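PDB 2BJF: choloylglycine hydrolase from Clostridium perfringens, which hydrolyses the amide bond of glycine- and taurine-conjugated bile salts, releasing free bile acids, and can also act as a bile acid amine N-acyltransferase. Local coordinates for residues Ser29-Pro34 and Pro65-Gly70; Met145-Asp148 and Lys152-Val155; Asn164-Asn169 and Thr178-Val183; Asp237-Ile240 and Ser246-Leu249. All blocks are in the same frame, centred on the assembly; numbering follows the deposited sequence.

Overall arrangement
Contacts 1, 2 and 3 all reach the same antiparallel sheet. Contact 1 lies nearest the bound deoxycholate: the side chain of Phe67 is about 7 Å from the ligand and Ala68 belongs to its pocket. In contact 2 the side chain of Met145 is about 10 Å from that of Cys2, the probable nucleophile, which binds deoxycholate. Contacts 2 and 3 have centres 11 Å apart and touch directly, since strands 153-158 and 163-167 are neighbours in the sheet, with Val155 O 2.8 Å from Phe166 N. Contact 3 adds the helix beginning at Phe179. Contact 4, in helix 225-243 and the loop after it, is remote from the annotated sites, its centre about 28 Å from that of contact 1.

Contact 1 (Ser29-Pro34 and Pro65-Gly70); sequences SIIFIP and PTFADG
Ile31 is the first residue of strand 29-33 to meet segment 65-70, and it does so at the end of the Phe67 ring. Its carbonyl O lies near the ring plane at the edge, 3.8 Å from Phe67 CE1, while its CB is 3.9 Å from the same carbon. A chi1 of -57° puts CG1 beside the backbone N and leaves CG2 anti to it; the CG2 methyl reaches Phe67 CZ. Two residues on, Ile33 again points toward the second segment. Its extended CG1 arm carries CD1 to the ring edge, 3.7 Å from Phe67 CE2, and the same methyl also meets Pro65, 4.1 Å from its CG. Ile31 O and Ile33 CD1 thus meet the ring at its edge, while Ile31 CB and CG2 approach the same end from off the plane. Leu106 and Leu107 of helix 105-112 also touch Phe67. The strand axes approach to 9.1 Å at 115°, and both strands pair with strand 54-61 of the same curled antiparallel sheet. Just beyond Phe67 the chain bends sharply at Ala68 and Asp69. Thr66 and Ala68 touch the deoxycholate and Asp69 pairs with Arg18, which binds it, placing this packing next to the bile-acid site of an Ntn hydrolase.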
loop_
_atom_site.group_PDB
_atom_site.type_symbol
_atom_site.label_atom_id
_atom_site.label_comp_id
_atom_site.label_asym_id
_atom_site.label_seq_id
_atom_site.Cartn_x
_atom_site.Cartn_y
_atom_site.Cartn_z
ATOM N N SER A 29 -31.054 -20.128 -10.907
ATOM C CA SER A 29 -30.899 -21.499 -11.359
ATOM C C SER A 29 -30.091 -21.449 -12.647
ATOM O O SER A 29 -29.904 -20.374 -13.228
ATOM C CB SER A 29 -32.263 -22.153 -11.599
ATOM O OG SER A 29 -32.966 -21.505 -12.645
ATOM N N ILE A 30 -29.593 -22.600 -13.080
ATOM C CA ILE A 30 -28.922 -22.686 -14.367
ATOM C C ILE A 30 -29.999 -22.952 -15.416
ATOM O O ILE A 30 -30.708 -23.961 -15.355
ATOM C CB ILE A 30 -27.811 -23.766 -14.390
ATOM C CG1 ILE A 30 -26.749 -23.487 -13.316
ATOM C CG2 ILE A 30 -27.140 -23.809 -15.756
ATOM C CD1 ILE A 30 -27.092 -24.017 -11.928
ATOM N N ILE A 31 -30.125 -22.021 -16.359
ATOM C CA ILE A 31 -31.225 -22.017 -17.324
ATOM C C ILE A 31 -30.750 -22.387 -18.725
ATOM O O ILE A 31 -29.800 -21.796 -19.247
ATOM C CB ILE A 31 -31.932 -20.633 -17.363
ATOM C CG1 ILE A 31 -32.451 -20.249 -15.973
ATOM C CG2 ILE A 31 -33.067 -20.617 -18.391
ATOM C CD1 ILE A 31 -32.901 -18.803 -15.861
ATOM N N PHE A 32 -31.421 -23.372 -19.320
ATOM C CA PHE A 32 -31.202 -23.751 -20.711
ATOM C C PHE A 32 -32.397 -23.329 -21.559
ATOM O O PHE A 32 -33.544 -23.646 -21.230
ATOM C CB PHE A 32 -30.973 -25.264 -20.840
ATOM C CG PHE A 32 -30.947 -25.757 -22.266
ATOM C CD1 PHE A 32 -29.795 -25.632 -23.038
ATOM C CD2 PHE A 32 -32.076 -26.344 -22.836
ATOM C CE1 PHE A 32 -29.764 -26.082 -24.356
ATOM C CE2 PHE A 32 -32.056 -26.795 -24.157
ATOM C CZ PHE A 32 -30.897 -26.665 -24.917
ATOM N N ILE A 33 -32.118 -22.616 -22.648
ATOM C CA ILE A 33 -33.145 -22.231 -23.614
ATOM C C ILE A 33 -32.773 -22.792 -24.988
ATOM O O ILE A 33 -31.694 -22.493 -25.503
ATOM C CB ILE A 33 -33.325 -20.690 -23.709
ATOM C CG1 ILE A 33 -33.477 -20.066 -22.315
ATOM C CG2 ILE A 33 -34.526 -20.347 -24.590
ATOM C CD1 ILE A 33 -33.468 -18.540 -22.308
ATOM N N PRO A 34 -33.660 -23.614 -25.582
ATOM C CA PRO A 34 -33.389 -24.194 -26.899
ATOM C C PRO A 34 -33.540 -23.176 -28.032
ATOM O O PRO A 34 -33.956 -22.039 -27.792
ATOM C CB PRO A 34 -34.453 -25.290 -27.020
ATOM C CG PRO A 34 -35.583 -24.804 -26.188
ATOM C CD PRO A 34 -34.962 -24.049 -25.044
ATOM N N PRO A 65 -37.191 -15.082 -18.508
ATOM C CA PRO A 65 -35.809 -15.411 -18.154
ATOM C C PRO A 65 -34.853 -14.229 -18.315
ATOM O O PRO A 65 -34.871 -13.546 -19.342
ATOM C CB PRO A 65 -35.451 -16.529 -19.137
ATOM C CG PRO A 65 -36.302 -16.270 -20.332
ATOM C CD PRO A 65 -37.558 -15.594 -19.844
ATOM N N THR A 66 -34.038 -13.994 -17.291
ATOM C CA THR A 66 -33.009 -12.954 -17.329
ATOM C C THR A 66 -31.713 -13.505 -16.734
ATOM O O THR A 66 -31.742 -14.239 -15.742
ATOM C CB THR A 66 -33.475 -11.640 -16.634
ATOM O OG1 THR A 66 -32.464 -10.634 -16.766
ATOM C CG2 THR A 66 -33.801 -11.860 -15.153
ATOM N N PHE A 67 -30.582 -13.158 -17.347
ATOM C CA PHE A 67 -29.311 -13.836 -17.064
ATOM C C PHE A 67 -28.264 -12.995 -16.341
ATOM O O PHE A 67 -28.195 -11.776 -16.513
ATOM C CB PHE A 67 -28.709 -14.386 -18.359
ATOM C CG PHE A 67 -29.428 -15.585 -18.899
ATOM C CD1 PHE A 67 -28.979 -16.869 -18.608
ATOM C CD2 PHE A 67 -30.557 -15.435 -19.698
ATOM C CE1 PHE A 67 -29.643 -17.986 -19.103
ATOM C CE2 PHE A 67 -31.230 -16.546 -20.196
ATOM C CZ PHE A 67 -30.771 -17.825 -19.898
ATOM N N ALA A 68 -27.446 -13.676 -15.541
ATOM C CA ALA A 68 -26.288 -13.073 -14.883
ATOM C C ALA A 68 -25.023 -13.317 -15.704
ATOM O O ALA A 68 -24.159 -12.443 -15.812
ATOM C CB ALA A 68 -26.128 -13.637 -13.487
ATOM N N ASP A 69 -24.920 -14.521 -16.264
ATOM C CA ASP A 69 -23.840 -14.899 -17.177
ATOM C C ASP A 69 -24.227 -16.175 -17.911
ATOM O O ASP A 69 -24.972 -17.001 -17.383
ATOM C CB ASP A 69 -22.498 -15.080 -16.452
ATOM C CG ASP A 69 -22.601 -15.976 -15.233
ATOM O OD1 ASP A 69 -22.985 -15.467 -14.161
ATOM O OD2 ASP A 69 -22.286 -17.179 -15.345
ATOM N N GLY A 70 -23.723 -16.327 -19.130
ATOM C CA GLY A 70 -24.046 -17.495 -19.934
ATOM C C GLY A 70 -23.306 -17.556 -21.252
ATOM O O GLY A 70 -22.474 -16.701 -21.556
#

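Contact 2 (Met145-Asp148 and Lys152-Val155); sequences MISD and KSIV
Ser147 and Ser153 face each other on one side of the sheet, their hydroxyls hydrogen-bonded with OG to OG at 2.7 Å. The two reach this point by different rotations: Ser147 OG stands anti to its own backbone N (chi1 -162°), whereas Ser153 OG is anti to its carbonyl carbon. Met145 shares this face. Its extended chain passes Ile154 O, with Met145 CG 3.8 Å from that oxygen, and brings the terminal CE to 3.7 Å from Ser153 OG, so the serine hydroxyl has a methyl beside it as well as a polar partner. Ala6 of strand 3-8 touches all three side chains, which places this face against the other sheet of the Ntn-hydrolase sandwich. The two segments are the facing arms of a beta hairpin, strands 142-147 and 153-158, joined by a short turn. Ile146 and Ile154 form its hydrogen-bonded pair, bonded in both directions; Ile154 N meets Ile146 O at 2.8 Å. Their side chains run abreast on the opposite face, heading in one direction, Ile146 CB resting 3.7 Å from Ile154 CG1, and Val116 of helix 116-123 touches both. Towards the turn, Asp148 N makes a weak bond of 3.3 Å to Lys152 O, while the Asp148 carboxylate is held by Thr150 OG1 and Val116 N.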
loop_
_atom_site.group_PDB
_atom_site.type_symbol
_atom_site.label_atom_id
_atom_site.label_comp_id
_atom_site.label_asym_id
_atom_site.label_seq_id
_atom_site.Cartn_x
_atom_site.Cartn_y
_atom_site.Cartn_z
ATOM N N MET A 145 -19.127 -8.057 -20.082
ATOM C CA MET A 145 -17.973 -8.605 -20.784
ATOM C C MET A 145 -18.451 -9.695 -21.738
ATOM O O MET A 145 -19.264 -10.545 -21.365
ATOM C CB MET A 145 -16.942 -9.160 -19.800
ATOM C CG MET A 145 -15.652 -9.631 -20.457
ATOM S SD MET A 145 -14.369 -10.021 -19.253
ATOM C CE MET A 145 -13.145 -10.799 -20.303
ATOM N N ILE A 146 -17.954 -9.648 -22.971
ATOM C CA ILE A 146 -18.332 -10.597 -24.015
ATOM C C ILE A 146 -17.060 -11.222 -24.584
ATOM O O ILE A 146 -16.092 -10.515 -24.869
ATOM C CB ILE A 146 -19.161 -9.912 -25.137
ATOM C CG1 ILE A 146 -20.420 -9.258 -24.556
ATOM C CG2 ILE A 146 -19.545 -10.916 -26.224
ATOM C CD1 ILE A 146 -21.115 -8.280 -25.492
ATOM N N SER A 147 -17.063 -12.545 -24.725
ATOM C CA SER A 147 -15.881 -13.284 -25.159
ATOM C C SER A 147 -16.294 -14.499 -25.982
ATOM O O SER A 147 -17.379 -15.042 -25.779
ATOM C CB SER A 147 -15.063 -13.721 -23.938
ATOM O OG SER A 147 -13.733 -14.057 -24.297
ATOM N N ASP A 148 -15.437 -14.923 -26.909
ATOM C CA ASP A 148 -15.747 -16.093 -27.737
ATOM C C ASP A 148 -14.557 -17.038 -27.957
ATOM O O ASP A 148 -13.498 -16.874 -27.347
ATOM C CB ASP A 148 -16.414 -15.680 -29.064
ATOM C CG ASP A 148 -15.462 -14.974 -30.022
ATOM O OD1 ASP A 148 -14.238 -14.957 -29.778
ATOM O OD2 ASP A 148 -15.952 -14.438 -31.038
ATOM N N LYS A 152 -10.950 -13.455 -28.350
ATOM C CA LYS A 152 -11.205 -12.019 -28.287
ATOM C C LYS A 152 -12.261 -11.695 -27.238
ATOM O O LYS A 152 -13.246 -12.420 -27.093
ATOM C CB LYS A 152 -11.635 -11.483 -29.657
ATOM C CG LYS A 152 -10.512 -11.411 -30.693
ATOM C CD LYS A 152 -9.543 -10.263 -30.404
ATOM C CE LYS A 152 -8.302 -10.331 -31.287
ATOM N NZ LYS A 152 -7.433 -11.503 -30.965
ATOM N N SER A 153 -12.039 -10.602 -26.510
ATOM C CA SER A 153 -12.977 -10.132 -25.495
ATOM C C SER A 153 -13.275 -8.649 -25.674
ATOM O O SER A 153 -12.397 -7.875 -26.059
ATOM C CB SER A 153 -12.421 -10.378 -24.088
ATOM O OG SER A 153 -12.312 -11.763 -23.803
ATOM N N ILE A 154 -14.522 -8.266 -25.400
ATOM C CA ILE A 154 -14.921 -6.857 -25.396
ATOM C C ILE A 154 -15.652 -6.484 -24.105
ATOM O O ILE A 154 -16.171 -7.354 -23.399
ATOM C CB ILE A 154 -15.782 -6.468 -26.637
ATOM C CG1 ILE A 154 -17.009 -7.380 -26.771
ATOM C CG2 ILE A 154 -14.928 -6.474 -27.911
ATOM C CD1 ILE A 154 -18.075 -6.855 -27.727
ATOM N N VAL A 155 -15.663 -5.189 -23.799
ATOM C CA VAL A 155 -16.368 -4.658 -22.636
ATOM C C VAL A 155 -17.380 -3.620 -23.110
ATOM O O VAL A 155 -17.045 -2.727 -23.893
ATOM C CB VAL A 155 -15.388 -4.037 -21.606
ATOM C CG1 VAL A 155 -16.141 -3.321 -20.484
ATOM C CG2 VAL A 155 -14.472 -5.113 -21.028
#

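Contact 3 (Asn164-Asn169 and Thr178-Val183); sequences NVFDNN and TFDWHV
Phe179, the first residue of helix 179-186, extends its side chain across Phe166 towards Asn168. Its CB sits over one face of the Phe166 ring, 4.2 Å from the centroid, as a CH-pi contact. Having CG anti to the backbone N (chi1 -174°) sends the ring back past Phe166 in the opposite direction. Phe179 CD2 then comes within 3.6 Å of Phe166 CB, and Phe179 CE2 is 3.8 Å from Asp167 O. The two rings are oblique, with planes at 46°. At the far end Phe179 CZ meets the Asn168 amide, 3.4 Å from Asn168 OD1, which lies at the ring edge near its plane; Phe179 CE1 is 3.7 Å from Asn168 ND2. Amide and ring planes are 58° apart. Beyond Phe179, Asp180 OD1 approaches Phe166 CZ, and Thr178 OG1 donates to Asp180 OD1 from above the carboxylate plane, at 2.7 Å. The Asn168 amide bonds to backbone groups, OD1 to the N-H groups of Ile170 and Gly171 and ND2 to Val172 O. Strand 163-167, with the following Asn168, therefore holds the start of the helix by dispersion and CH-pi contact, against an amide that its own backbone bonds keep in place.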
loop_
_atom_site.group_PDB
_atom_site.type_symbol
_atom_site.label_atom_id
_atom_site.label_comp_id
_atom_site.label_asym_id
_atom_site.label_seq_id
_atom_site.Cartn_x
_atom_site.Cartn_y
_atom_site.Cartn_z
ATOM N N ASN A 164 -20.182 2.713 -25.048
ATOM C CA ASN A 164 -18.786 2.368 -25.303
ATOM C C ASN A 164 -18.567 0.867 -25.456
ATOM O O ASN A 164 -19.077 0.071 -24.664
ATOM C CB ASN A 164 -17.880 2.913 -24.194
ATOM C CG ASN A 164 -17.801 4.431 -24.188
ATOM O OD1 ASN A 164 -17.951 5.064 -23.142
ATOM N ND2 ASN A 164 -17.558 5.021 -25.354
ATOM N N VAL A 165 -17.806 0.494 -26.483
ATOM C CA VAL A 165 -17.417 -0.899 -26.709
ATOM C C VAL A 165 -15.890 -0.954 -26.780
ATOM O O VAL A 165 -15.290 -0.531 -27.771
ATOM C CB VAL A 165 -18.050 -1.496 -27.999
ATOM C CG1 VAL A 165 -17.613 -2.945 -28.196
ATOM C CG2 VAL A 165 -19.570 -1.411 -27.951
ATOM N N PHE A 166 -15.273 -1.457 -25.713
ATOM C CA PHE A 166 -13.815 -1.520 -25.611
ATOM C C PHE A 166 -13.283 -2.886 -26.019
ATOM O O PHE A 166 -13.868 -3.913 -25.671
ATOM C CB PHE A 166 -13.355 -1.262 -24.173
ATOM C CG PHE A 166 -13.799 0.055 -23.601
ATOM C CD1 PHE A 166 -13.094 1.224 -23.873
ATOM C CD2 PHE A 166 -14.899 0.118 -22.751
ATOM C CE1 PHE A 166 -13.493 2.442 -23.328
ATOM C CE2 PHE A 166 -15.305 1.331 -22.198
ATOM C CZ PHE A 166 -14.602 2.496 -22.490
ATOM N N ASP A 167 -12.163 -2.895 -26.736
ATOM C CA ASP A 167 -11.379 -4.114 -26.905
ATOM C C ASP A 167 -10.694 -4.422 -25.577
ATOM O O ASP A 167 -10.016 -3.560 -25.011
ATOM C CB ASP A 167 -10.331 -3.949 -28.010
ATOM C CG ASP A 167 -10.930 -3.994 -29.407
ATOM O OD1 ASP A 167 -12.118 -4.351 -29.553
ATOM O OD2 ASP A 167 -10.198 -3.677 -30.368
ATOM N N ASN A 168 -10.890 -5.641 -25.078
ATOM C CA ASN A 168 -10.319 -6.050 -23.797
ATOM C C ASN A 168 -9.097 -6.945 -23.980
ATOM O O ASN A 168 -9.222 -8.155 -24.189
ATOM C CB ASN A 168 -11.379 -6.743 -22.930
ATOM C CG ASN A 168 -10.901 -7.003 -21.503
ATOM O OD1 ASN A 168 -9.704 -6.970 -21.213
ATOM N ND2 ASN A 168 -11.844 -7.265 -20.608
ATOM N N ASN A 169 -7.918 -6.335 -23.893
ATOM C CA ASN A 169 -6.653 -7.054 -24.028
ATOM C C ASN A 169 -6.064 -7.460 -22.675
ATOM O O ASN A 169 -4.941 -7.963 -22.603
ATOM C CB ASN A 169 -5.650 -6.215 -24.828
ATOM C CG ASN A 169 -6.085 -5.997 -26.270
ATOM O OD1 ASN A 169 -6.107 -4.866 -26.758
ATOM N ND2 ASN A 169 -6.436 -7.080 -26.956
ATOM N N THR A 178 -14.978 3.207 -14.986
ATOM C CA THR A 178 -15.033 2.750 -16.376
ATOM C C THR A 178 -13.802 1.927 -16.762
ATOM O O THR A 178 -12.760 2.000 -16.101
ATOM C CB THR A 178 -15.191 3.934 -17.353
ATOM O OG1 THR A 178 -14.073 4.820 -17.217
ATOM C CG2 THR A 178 -16.485 4.696 -17.077
ATOM N N PHE A 179 -13.932 1.149 -17.835
ATOM C CA PHE A 179 -12.881 0.217 -18.251
ATOM C C PHE A 179 -11.558 0.914 -18.569
ATOM O O PHE A 179 -10.490 0.434 -18.183
ATOM C CB PHE A 179 -13.347 -0.640 -19.435
ATOM C CG PHE A 179 -12.371 -1.717 -19.827
ATOM C CD1 PHE A 179 -12.129 -2.800 -18.981
ATOM C CD2 PHE A 179 -11.695 -1.653 -21.040
ATOM C CE1 PHE A 179 -11.226 -3.797 -19.341
ATOM C CE2 PHE A 179 -10.795 -2.647 -21.411
ATOM C CZ PHE A 179 -10.557 -3.718 -20.557
ATOM N N ASP A 180 -11.637 2.051 -19.257
ATOM C CA ASP A 180 -10.447 2.829 -19.597
ATOM C C ASP A 180 -9.707 3.336 -18.359
ATOM O O ASP A 180 -8.482 3.484 -18.387
ATOM C CB ASP A 180 -10.791 3.987 -20.544
ATOM C CG ASP A 180 -11.847 4.918 -19.978
ATOM O OD1 ASP A 180 -12.955 4.446 -19.660
ATOM O OD2 ASP A 180 -11.571 6.131 -19.864
ATOM N N TRP A 181 -10.447 3.589 -17.278
ATOM C CA TRP A 181 -9.840 3.996 -16.008
ATOM C C TRP A 181 -8.967 2.877 -15.437
ATOM O O TRP A 181 -7.837 3.122 -15.012
ATOM C CB TRP A 181 -10.903 4.427 -14.984
ATOM C CG TRP A 181 -10.307 5.011 -13.728
ATOM C CD1 TRP A 181 -10.143 6.335 -13.438
ATOM C CD2 TRP A 181 -9.778 4.287 -12.607
ATOM N NE1 TRP A 181 -9.543 6.481 -12.210
ATOM C CE2 TRP A 181 -9.313 5.241 -11.675
ATOM C CE3 TRP A 181 -9.660 2.923 -12.297
ATOM C CZ2 TRP A 181 -8.733 4.878 -10.455
ATOM C CZ3 TRP A 181 -9.084 2.561 -11.082
ATOM C CH2 TRP A 181 -8.628 3.536 -10.177
ATOM N N HIS A 182 -9.500 1.656 -15.430
ATOM C CA HIS A 182 -8.774 0.499 -14.906
ATOM C C HIS A 182 -7.529 0.196 -15.736
ATOM O O HIS A 182 -6.471 -0.106 -15.184
ATOM C CB HIS A 182 -9.680 -0.733 -14.843
ATOM C CG HIS A 182 -10.762 -0.637 -13.812
ATOM N ND1 HIS A 182 -10.529 -0.835 -12.468
ATOM C CD2 HIS A 182 -12.084 -0.372 -13.932
ATOM C CE1 HIS A 182 -11.662 -0.694 -11.803
ATOM N NE2 HIS A 182 -12.622 -0.415 -12.668
ATOM N N VAL A 183 -7.661 0.286 -17.058
ATOM C CA VAL A 183 -6.537 0.050 -17.968
ATOM C C VAL A 183 -5.396 1.041 -17.698
ATOM O O VAL A 183 -4.225 0.654 -17.683
ATOM C CB VAL A 183 -6.982 0.090 -19.455
ATOM C CG1 VAL A 183 -5.783 -0.020 -20.392
ATOM C CG2 VAL A 183 -7.966 -1.033 -19.742
#

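Contact 4 (Asp237-Ile240 and Ser246-Leu249); sequences DAMI and SIDL
The loop joining helix 225-243 to helix 249-257 brings this contact about: Ile247 in that short connection folds back against the helix just left. Two helix residues receive it, and both side-chain contacts are apolar. Met239 points toward the loop and runs out from the helix with CG anti to the backbone N (chi1 -164°). Its chain then bends at the last torsion (chi3 -72°), turning CE aside, so that the CG-SD part of the side chain, and not the terminal methyl, does the touching. Met239 SD lies 3.9 Å from Ile247 CG1, and Met239 CG is equally close to that carbon. Ile247 itself faces the helix, and its CD1 reaches onward to the next helix residue. There Ile247 CD1 meets Ile240 CG1 at 4.0 Å and also comes within 4.2 Å of the carbonyl Met239 O. Ile240 leaves the backbone pointing away from the loop, and it is the CG1 branch that still makes the contact. The side chains of both Met239 and Ile240 pass Ile247 at an angle. Met239 also packs on Glu251 and Ile255 of helix 249-257, and on Val262 of a neighbouring subunit, while a backbone hydrogen bond links Ile247 to Lys10, which lies between strands 3-8 and 14-22.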
loop_
_atom_site.group_PDB
_atom_site.type_symbol
_atom_site.label_atom_id
_atom_site.label_comp_id
_atom_site.label_asym_id
_atom_site.label_seq_id
_atom_site.Cartn_x
_atom_site.Cartn_y
_atom_site.Cartn_z
ATOM N N ASP A 237 -1.779 -12.731 -16.022
ATOM C CA ASP A 237 -0.577 -12.490 -16.817
ATOM C C ASP A 237 0.567 -13.423 -16.420
ATOM O O ASP A 237 1.238 -13.992 -17.285
ATOM C CB ASP A 237 -0.132 -11.030 -16.690
ATOM C CG ASP A 237 1.130 -10.735 -17.481
ATOM O OD1 ASP A 237 1.089 -10.802 -18.728
ATOM O OD2 ASP A 237 2.162 -10.432 -16.851
ATOM N N ALA A 238 0.776 -13.578 -15.114
ATOM C CA ALA A 238 1.853 -14.413 -14.587
ATOM C C ALA A 238 1.695 -15.875 -14.983
ATOM O O ALA A 238 2.675 -16.542 -15.322
ATOM C CB ALA A 238 1.931 -14.285 -13.081
ATOM N N MET A 239 0.461 -16.369 -14.940
ATOM C CA MET A 239 0.199 -17.761 -15.286
ATOM C C MET A 239 0.433 -18.028 -16.771
ATOM O O MET A 239 0.981 -19.065 -17.135
ATOM C CB MET A 239 -1.213 -18.177 -14.882
ATOM C CG MET A 239 -1.406 -19.689 -14.871
ATOM S SD MET A 239 -3.078 -20.175 -14.434
ATOM C CE MET A 239 -3.105 -19.787 -12.688
ATOM N N ILE A 240 0.026 -17.087 -17.620
ATOM C CA ILE A 240 0.215 -17.227 -19.066
ATOM C C ILE A 240 1.700 -17.150 -19.431
ATOM O O ILE A 240 2.185 -17.932 -20.247
ATOM C CB ILE A 240 -0.616 -16.186 -19.859
ATOM C CG1 ILE A 240 -2.112 -16.403 -19.608
ATOM C CG2 ILE A 240 -0.305 -16.264 -21.357
ATOM C CD1 ILE A 240 -2.998 -15.244 -20.030
ATOM N N SER A 246 0.346 -25.357 -18.594
ATOM C CA SER A 246 -0.255 -25.974 -17.409
ATOM C C SER A 246 -1.698 -25.522 -17.166
ATOM O O SER A 246 -2.384 -26.061 -16.292
ATOM C CB SER A 246 0.599 -25.688 -16.167
ATOM O OG SER A 246 1.880 -26.282 -16.279
ATOM N N ILE A 247 -2.157 -24.539 -17.937
ATOM C CA ILE A 247 -3.482 -23.960 -17.722
ATOM C C ILE A 247 -4.600 -24.954 -18.039
ATOM O O ILE A 247 -4.722 -25.438 -19.166
ATOM C CB ILE A 247 -3.684 -22.632 -18.499
ATOM C CG1 ILE A 247 -2.667 -21.583 -18.031
ATOM C CG2 ILE A 247 -5.116 -22.117 -18.313
ATOM C CD1 ILE A 247 -2.648 -20.295 -18.845
ATOM N N ASP A 248 -5.392 -25.259 -17.013
ATOM C CA ASP A 248 -6.587 -26.089 -17.150
ATOM C C ASP A 248 -7.719 -25.528 -16.285
ATOM O O ASP A 248 -7.580 -24.451 -15.696
ATOM C CB ASP A 248 -6.286 -27.558 -16.808
ATOM C CG ASP A 248 -5.598 -27.732 -15.457
ATOM O OD1 ASP A 248 -5.640 -26.810 -14.616
ATOM O OD2 ASP A 248 -5.011 -28.811 -15.232
ATOM N N LEU A 249 -8.825 -26.267 -16.203
ATOM C CA LEU A 249 -10.036 -25.808 -15.520
ATOM C C LEU A 249 -9.803 -25.256 -14.110
ATOM O O LEU A 249 -10.283 -24.169 -13.780
ATOM C CB LEU A 249 -11.085 -26.928 -15.479
ATOM C CG LEU A 249 -12.453 -26.620 -14.860
ATOM C CD1 LEU A 249 -13.163 -25.493 -15.601
ATOM C CD2 LEU A 249 -13.317 -27.870 -14.838
#